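Local coordinates for protein beta-ketoacyl synthase (Burkholderia phymatum, PDB 4EWG) that probably catalyses the chain-lengthening condensation on acyl carrier protein, as a 3-oxoacyl-[acyl-carrier-protein] synthase of the thiolase-like superfamily, at residues 17-22 against 28-33; 52-57 against 196-201. All coordinates share one frame; numbering follows the deposited sequence.

Contact 1 (17-22 against 28-33); sequences TALGSR and AALKAG
Leu-19 reaches from a type I beta turn, Thr-17 to Gly-20, onto Ala-29 and Leu-30 of the helix that follows it in the chain. The turn lies in the loop joining strand 8-16 to helix 23-32, a strand-to-helix connection of the thiolase-like fold, and the contact is where that loop packs on the helix it leads into. Thr-17 shapes the loop from within. Its OG1 accepts the backbone N of Leu-19 at 3.0 Å, an ST turn with a bent N-H...O angle of 141°. The same hydroxyl donates to the carbonyl O of Gly-20 at 2.7 Å, in the carbonyl plane and on a lone pair. The turn itself is closed by Gly-20 N to Thr-17 O, 2.9 Å. Leu-19 is the third residue of this turn and points at the helix. Its CG stands beside the backbone N (chi1 -67°), and the forked end of the side chain meets the helix, with further packing on Trp-351 and Val-337. After Gly-20, Ser-21 OG bonds back to Gly-15 O, and Arg-22 sits at the N-cap position of helix 23-32, salt-bridged to Asp-24. Across the contact everything is apolar, and no hydrogen bond joins the segments. Leu-30 is buried; its side chain and that of Leu-19 cross at about a right angle, bringing Leu-30 CD2 to 3.9 Å from Leu-19 CD1. Ala-29 sets its methyl against the leucine fork, with CB 3.7 Å from Leu-19 CD1 and 3.8 Å from Leu-19 CD2.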
ATOM      1  N   THR A  17     -13.984 -11.192  14.181  1.00 16.66           N
ATOM      2  CA  THR A  17     -13.019 -12.307  14.317  1.00 16.86           C
ATOM      3  C   THR A  17     -13.691 -13.661  14.523  1.00 17.92           C
ATOM      4  O   THR A  17     -14.873 -13.726  14.836  1.00 18.24           O
ATOM      5  CB  THR A  17     -12.060 -12.118  15.540  1.00 16.72           C
ATOM      6  OG1 THR A  17     -12.678 -12.639  16.725  1.00 17.19           O
ATOM      7  CG2 THR A  17     -11.640 -10.625  15.754  1.00 15.78           C
ATOM      8  N   ALA A  18     -12.909 -14.743  14.391  1.00 18.11           N
ATOM      9  CA  ALA A  18     -13.452 -16.106  14.519  1.00 18.81           C
ATOM     10  C   ALA A  18     -13.991 -16.351  15.930  1.00 20.08           C
ATOM     11  O   ALA A  18     -14.827 -17.266  16.147  1.00 20.53           O
ATOM     12  CB  ALA A  18     -12.412 -17.141  14.150  1.00 18.20           C
ATOM     13  N   LEU A  19     -13.544 -15.529  16.886  1.00 20.47           N
ATOM     14  CA  LEU A  19     -13.977 -15.665  18.276  1.00 21.67           C
ATOM     15  C   LEU A  19     -15.034 -14.661  18.647  1.00 22.13           C
ATOM     16  O   LEU A  19     -15.483 -14.653  19.796  1.00 23.62           O
ATOM     17  CB  LEU A  19     -12.783 -15.539  19.252  1.00 21.44           C
ATOM     18  CG  LEU A  19     -11.721 -16.643  19.220  1.00 21.54           C
ATOM     19  CD1 LEU A  19     -10.834 -16.587  20.462  1.00 21.83           C
ATOM     20  CD2 LEU A  19     -12.355 -18.006  19.100  1.00 22.12           C
ATOM     21  N   GLY A  20     -15.427 -13.809  17.706  1.00 22.13           N
ATOM     22  CA  GLY A  20     -16.522 -12.841  17.932  1.00 22.91           C
ATOM     23  C   GLY A  20     -16.012 -11.426  17.789  1.00 22.58           C
ATOM     24  O   GLY A  20     -14.853 -11.231  17.363  1.00 21.29           O
ATOM     25  N   SER A  21     -16.883 -10.446  18.123  1.00 23.02           N
ATOM     26  CA  SER A  21     -16.520  -9.020  18.134  1.00 22.75           C
ATOM     27  C   SER A  21     -16.317  -8.408  19.503  1.00 23.47           C
ATOM     28  O   SER A  21     -15.355  -7.685  19.704  1.00 23.76           O
ATOM     29  CB  SER A  21     -17.508  -8.196  17.375  1.00 23.02           C
ATOM     30  OG  SER A  21     -17.230  -8.325  15.988  1.00 23.40           O
ATOM     31  N   ARG A  22     -17.180  -8.688  20.450  1.00 24.92           N
ATOM     32  CA  ARG A  22     -17.018  -8.090  21.783  1.00 25.77           C
ATOM     33  C   ARG A  22     -15.881  -8.773  22.533  1.00 25.55           C
ATOM     34  O   ARG A  22     -15.687  -9.977  22.401  1.00 25.31           O
ATOM     35  CB  ARG A  22     -18.280  -8.231  22.610  1.00 27.58           C
ATOM     36  CG  ARG A  22     -19.538  -7.621  22.018  1.00 28.59           C
ATOM     37  CD  ARG A  22     -20.741  -8.208  22.722  1.00 30.44           C
ATOM     38  NE  ARG A  22     -20.709  -8.004  24.177  1.00 31.54           N
ATOM     39  CZ  ARG A  22     -21.087  -6.875  24.807  1.00 33.40           C
ATOM     40  NH1 ARG A  22     -21.493  -5.805  24.121  1.00 33.09           N
ATOM     41  NH2 ARG A  22     -21.052  -6.805  26.145  1.00 34.36           N
ATOM     42  N   ALA A  28     -13.935 -15.060  26.882  1.00 30.55           N
ATOM     43  CA  ALA A  28     -14.539 -16.341  27.266  1.00 31.14           C
ATOM     44  C   ALA A  28     -14.024 -17.463  26.354  1.00 30.79           C
ATOM     45  O   ALA A  28     -13.676 -18.540  26.821  1.00 31.77           O
ATOM     46  CB  ALA A  28     -16.071 -16.244  27.234  1.00 30.98           C
ATOM     47  N   ALA A  29     -13.905 -17.180  25.056  1.00 29.65           N
ATOM     48  CA  ALA A  29     -13.376 -18.162  24.116  1.00 29.41           C
ATOM     49  C   ALA A  29     -11.903 -18.473  24.401  1.00 29.48           C
ATOM     50  O   ALA A  29     -11.525 -19.625  24.513  1.00 29.50           O
ATOM     51  CB  ALA A  29     -13.549 -17.691  22.688  1.00 28.34           C
ATOM     52  N   LEU A  30     -11.083 -17.445  24.522  1.00 29.38           N
ATOM     53  CA  LEU A  30      -9.698 -17.647  24.874  1.00 29.61           C
ATOM     54  C   LEU A  30      -9.637 -18.540  26.109  1.00 31.99           C
ATOM     55  O   LEU A  30      -8.980 -19.597  26.100  1.00 32.85           O
ATOM     56  CB  LEU A  30      -8.998 -16.325  25.133  1.00 28.74           C
ATOM     57  CG  LEU A  30      -8.747 -15.401  23.935  1.00 27.56           C
ATOM     58  CD1 LEU A  30      -8.167 -14.071  24.415  1.00 26.96           C
ATOM     59  CD2 LEU A  30      -7.830 -16.049  22.906  1.00 26.43           C
ATOM     60  N   LYS A  31     -10.372 -18.162  27.146  1.00 33.53           N
ATOM     61  CA  LYS A  31     -10.373 -18.938  28.391  1.00 35.07           C
ATOM     62  C   LYS A  31     -10.783 -20.378  28.200  1.00 35.52           C
ATOM     63  O   LYS A  31     -10.239 -21.249  28.844  1.00 36.19           O
ATOM     64  CB  LYS A  31     -11.298 -18.309  29.443  1.00 36.64           C
ATOM     65  CG  LYS A  31     -10.612 -17.201  30.192  1.00 37.47           C
ATOM     66  CD  LYS A  31     -11.352 -16.742  31.426  1.00 39.44           C
ATOM     67  CE  LYS A  31     -10.491 -15.710  32.141  1.00 40.26           C
ATOM     68  NZ  LYS A  31     -11.324 -14.724  32.862  1.00 42.58           N
ATOM     69  N   ALA A  32     -11.771 -20.617  27.348  1.00 35.76           N
ATOM     70  CA  ALA A  32     -12.293 -21.959  27.146  1.00 36.99           C
ATOM     71  C   ALA A  32     -11.309 -22.864  26.381  1.00 37.12           C
ATOM     72  O   ALA A  32     -11.536 -24.070  26.275  1.00 39.51           O
ATOM     73  CB  ALA A  32     -13.656 -21.909  26.454  1.00 36.38           C
ATOM     74  N   GLY A  33     -10.219 -22.300  25.861  1.00 35.83           N
ATOM     75  CA  GLY A  33      -9.096 -23.108  25.324  1.00 34.44           C
ATOM     76  C   GLY A  33      -9.314 -23.979  24.084  1.00 33.77           C
ATOM     77  O   GLY A  33      -8.533 -24.885  23.838  1.00 34.11           O
TER

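Contact 2 (52-57 against 196-201); sequences RLAAPL and EELSGP
Pro-56 and Leu-198 mark the closest approach of the two backbones, their CA atoms 6.7 Å apart, and no hydrogen bond passes directly from one segment to the other. Direct contact rests on the Leu-198 side chain. With CG anti to the backbone N (chi1 -178°), Leu-198 extends toward segment 52-57 and touches it with its methyl ends. CD2 does most of the work, meeting Ala-54 CB at 3.7 Å and Pro-56 CB at 3.9 Å. CD1 comes alongside the alanine too, 4.1 Å from Ala-54 CB, and the same methyl of Ala-54 also lies against Met-40 and Trp-43. Ala-55, between these two partners of the leucine, turns its own methyl away. In the fold, this joins strand 53-54, half of a small antiparallel pair with strand 38-39, to the connection that leaves strand 189-196 of the large mixed sheet and enters helix 200-207. The polar part of the junction runs through Glu-237, whose OE1 accepts Leu-198 N while its OE2 accepts Leu-57 N, so that one carboxylate holds a backbone amide of each segment. The next residue after the leucine, Ser-199, is the N-cap of helix 200-207, its OG bonded to Ala-202 N. In the first turn of that helix, Pro-201 packs on Phe-122 of the second subunit.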
ATOM      1  N   ARG A  52      -6.745 -29.195   4.364  1.00 28.13           N
ATOM      2  CA  ARG A  52      -8.185 -29.018   4.458  1.00 28.74           C
ATOM      3  C   ARG A  52      -8.565 -28.283   5.758  1.00 28.36           C
ATOM      4  O   ARG A  52      -9.643 -28.506   6.313  1.00 28.99           O
ATOM      5  CB  ARG A  52      -8.881 -30.389   4.387  1.00 30.41           C
ATOM      6  CG  ARG A  52      -8.758 -31.065   3.028  1.00 31.18           C
ATOM      7  CD  ARG A  52      -9.562 -30.306   1.994  1.00 31.59           C
ATOM      8  NE  ARG A  52      -9.468 -30.900   0.668  1.00 32.30           N
ATOM      9  CZ  ARG A  52      -8.531 -30.622  -0.228  1.00 32.19           C
ATOM     10  NH1 ARG A  52      -7.571 -29.758   0.040  1.00 31.67           N
ATOM     11  NH2 ARG A  52      -8.554 -31.228  -1.401  1.00 33.91           N
ATOM     12  N   LEU A  53      -7.679 -27.416   6.241  1.00 27.01           N
ATOM     13  CA  LEU A  53      -7.926 -26.684   7.503  1.00 26.63           C
ATOM     14  C   LEU A  53      -8.023 -25.174   7.290  1.00 25.71           C
ATOM     15  O   LEU A  53      -7.307 -24.623   6.459  1.00 24.58           O
ATOM     16  CB  LEU A  53      -6.792 -26.957   8.493  1.00 26.62           C
ATOM     17  CG  LEU A  53      -6.491 -28.425   8.797  1.00 27.30           C
ATOM     18  CD1 LEU A  53      -5.179 -28.562   9.564  1.00 27.15           C
ATOM     19  CD2 LEU A  53      -7.661 -28.990   9.571  1.00 27.25           C
ATOM     20  N   ALA A  54      -8.903 -24.523   8.056  1.00 25.10           N
ATOM     21  CA  ALA A  54      -8.996 -23.061   8.100  1.00 24.47           C
ATOM     22  C   ALA A  54      -9.630 -22.672   9.411  1.00 24.37           C
ATOM     23  O   ALA A  54     -10.199 -23.536  10.104  1.00 25.66           O
ATOM     24  CB  ALA A  54      -9.844 -22.521   6.956  1.00 24.56           C
ATOM     25  N   ALA A  55      -9.552 -21.374   9.739  1.00 22.70           N
ATOM     26  CA  ALA A  55     -10.254 -20.780  10.894  1.00 21.98           C
ATOM     27  C   ALA A  55     -11.224 -19.688  10.406  1.00 21.54           C
ATOM     28  O   ALA A  55     -10.943 -18.478  10.550  1.00 20.81           O
ATOM     29  CB  ALA A  55      -9.245 -20.180  11.873  1.00 21.14           C
ATOM     30  N   PRO A  56     -12.344 -20.091   9.798  1.00 21.45           N
ATOM     31  CA  PRO A  56     -13.273 -19.098   9.230  1.00 21.58           C
ATOM     32  C   PRO A  56     -14.045 -18.313  10.278  1.00 21.79           C
ATOM     33  O   PRO A  56     -14.087 -18.716  11.438  1.00 22.61           O
ATOM     34  CB  PRO A  56     -14.255 -19.971   8.431  1.00 22.07           C
ATOM     35  CG  PRO A  56     -14.254 -21.272   9.172  1.00 22.67           C
ATOM     36  CD  PRO A  56     -12.802 -21.464   9.534  1.00 22.36           C
ATOM     37  N   LEU A  57     -14.626 -17.187   9.878  1.00 21.62           N
ATOM     38  CA  LEU A  57     -15.626 -16.550  10.692  1.00 22.29           C
ATOM     39  C   LEU A  57     -16.806 -17.515  10.760  1.00 23.31           C
ATOM     40  O   LEU A  57     -17.143 -18.133   9.776  1.00 23.50           O
ATOM     41  CB  LEU A  57     -16.076 -15.218  10.091  1.00 21.90           C
ATOM     42  CG  LEU A  57     -15.066 -14.096  10.037  1.00 20.98           C
ATOM     43  CD1 LEU A  57     -15.793 -12.858   9.515  1.00 20.84           C
ATOM     44  CD2 LEU A  57     -14.498 -13.867  11.431  1.00 20.43           C
ATOM     45  N   GLU A 196      -8.781  -9.490   5.968  1.00 12.19           N
ATOM     46  CA  GLU A 196      -8.650 -10.518   4.963  1.00 12.25           C
ATOM     47  C   GLU A 196      -9.927 -11.359   4.884  1.00 13.05           C
ATOM     48  O   GLU A 196     -10.585 -11.616   5.917  1.00 13.04           O
ATOM     49  CB  GLU A 196      -7.481 -11.446   5.263  1.00 12.26           C
ATOM     50  CG  GLU A 196      -6.887 -12.043   3.992  1.00 12.14           C
ATOM     51  CD  GLU A 196      -5.967 -11.046   3.287  1.00 11.86           C
ATOM     52  OE1 GLU A 196      -6.265 -10.636   2.128  1.00 11.90           O
ATOM     53  OE2 GLU A 196      -4.946 -10.675   3.911  1.00 11.47           O
ATOM     54  N   GLU A 197     -10.264 -11.800   3.663  1.00 13.33           N
ATOM     55  CA  GLU A 197     -11.358 -12.735   3.482  1.00 14.17           C
ATOM     56  C   GLU A 197     -10.770 -14.099   3.163  1.00 14.38           C
ATOM     57  O   GLU A 197      -9.784 -14.187   2.496  1.00 14.79           O
ATOM     58  CB  GLU A 197     -12.334 -12.246   2.407  1.00 14.35           C
ATOM     59  CG  GLU A 197     -11.905 -12.420   0.959  1.00 14.46           C
ATOM     60  CD  GLU A 197     -12.827 -11.655  -0.017  1.00 14.54           C
ATOM     61  OE1 GLU A 197     -12.979 -10.420   0.106  1.00 13.93           O
ATOM     62  OE2 GLU A 197     -13.364 -12.271  -0.930  1.00 14.75           O
ATOM     63  N   LEU A 198     -11.350 -15.143   3.713  1.00 14.67           N
ATOM     64  CA  LEU A 198     -10.852 -16.499   3.514  1.00 14.76           C
ATOM     65  C   LEU A 198     -11.199 -16.917   2.099  1.00 15.14           C
ATOM     66  O   LEU A 198     -12.333 -16.745   1.655  1.00 15.14           O
ATOM     67  CB  LEU A 198     -11.488 -17.479   4.520  1.00 14.92           C
ATOM     68  CG  LEU A 198     -11.026 -18.957   4.473  1.00 15.45           C
ATOM     69  CD1 LEU A 198      -9.510 -19.097   4.793  1.00 14.82           C
ATOM     70  CD2 LEU A 198     -11.896 -19.860   5.388  1.00 15.77           C
ATOM     71  N   SER A 199     -10.224 -17.465   1.397  1.00 15.14           N
ATOM     72  CA  SER A 199     -10.487 -18.078   0.103  1.00 15.80           C
ATOM     73  C   SER A 199      -9.471 -19.183  -0.185  1.00 15.87           C
ATOM     74  O   SER A 199      -8.421 -19.264   0.454  1.00 15.34           O
ATOM     75  CB  SER A 199     -10.407 -17.042  -1.009  1.00 15.49           C
ATOM     76  OG  SER A 199      -9.057 -16.658  -1.217  1.00 14.66           O
ATOM     77  N   GLY A 200      -9.791 -20.014  -1.170  1.00 16.44           N
ATOM     78  CA  GLY A 200      -8.890 -21.070  -1.589  1.00 16.97           C
ATOM     79  C   GLY A 200      -7.538 -20.510  -2.024  1.00 16.53           C
ATOM     80  O   GLY A 200      -6.506 -20.959  -1.558  1.00 16.59           O
ATOM     81  N   PRO A 201      -7.557 -19.519  -2.904  1.00 16.46           N
ATOM     82  CA  PRO A 201      -6.327 -18.873  -3.321  1.00 16.44           C
ATOM     83  C   PRO A 201      -5.510 -18.315  -2.176  1.00 16.13           C
ATOM     84  O   PRO A 201      -4.289 -18.416  -2.205  1.00 16.50           O
ATOM     85  CB  PRO A 201      -6.809 -17.745  -4.234  1.00 15.92           C
ATOM     86  CG  PRO A 201      -8.076 -18.268  -4.788  1.00 16.58           C
ATOM     87  CD  PRO A 201      -8.715 -19.040  -3.673  1.00 16.55           C
TER

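From the N terminus, the chain leaves strand 8-16 and turns at 17-22; segment 28-33 follows after five residues, all in helix 23-32, and contact 1 closes this short loop. Contact 2 opens only after that, at 52-57, and closes a far longer excursion when 196-201 arrives from strand 189-196. The two are therefore in series, neither nested nor crossed. Their centres lie about 18 Å apart, yet the first segments meet: Leu-57 CD2 packs 3.5 Å from Ala-18 N, and Ala-18 CB lies 3.6 Å from Pro-56 O. Contact 1 ties the loop after strand 8-16 to helix 23-32, and contact 2 ties the small 38-39/53-54 pair to the exit of strand 189-196.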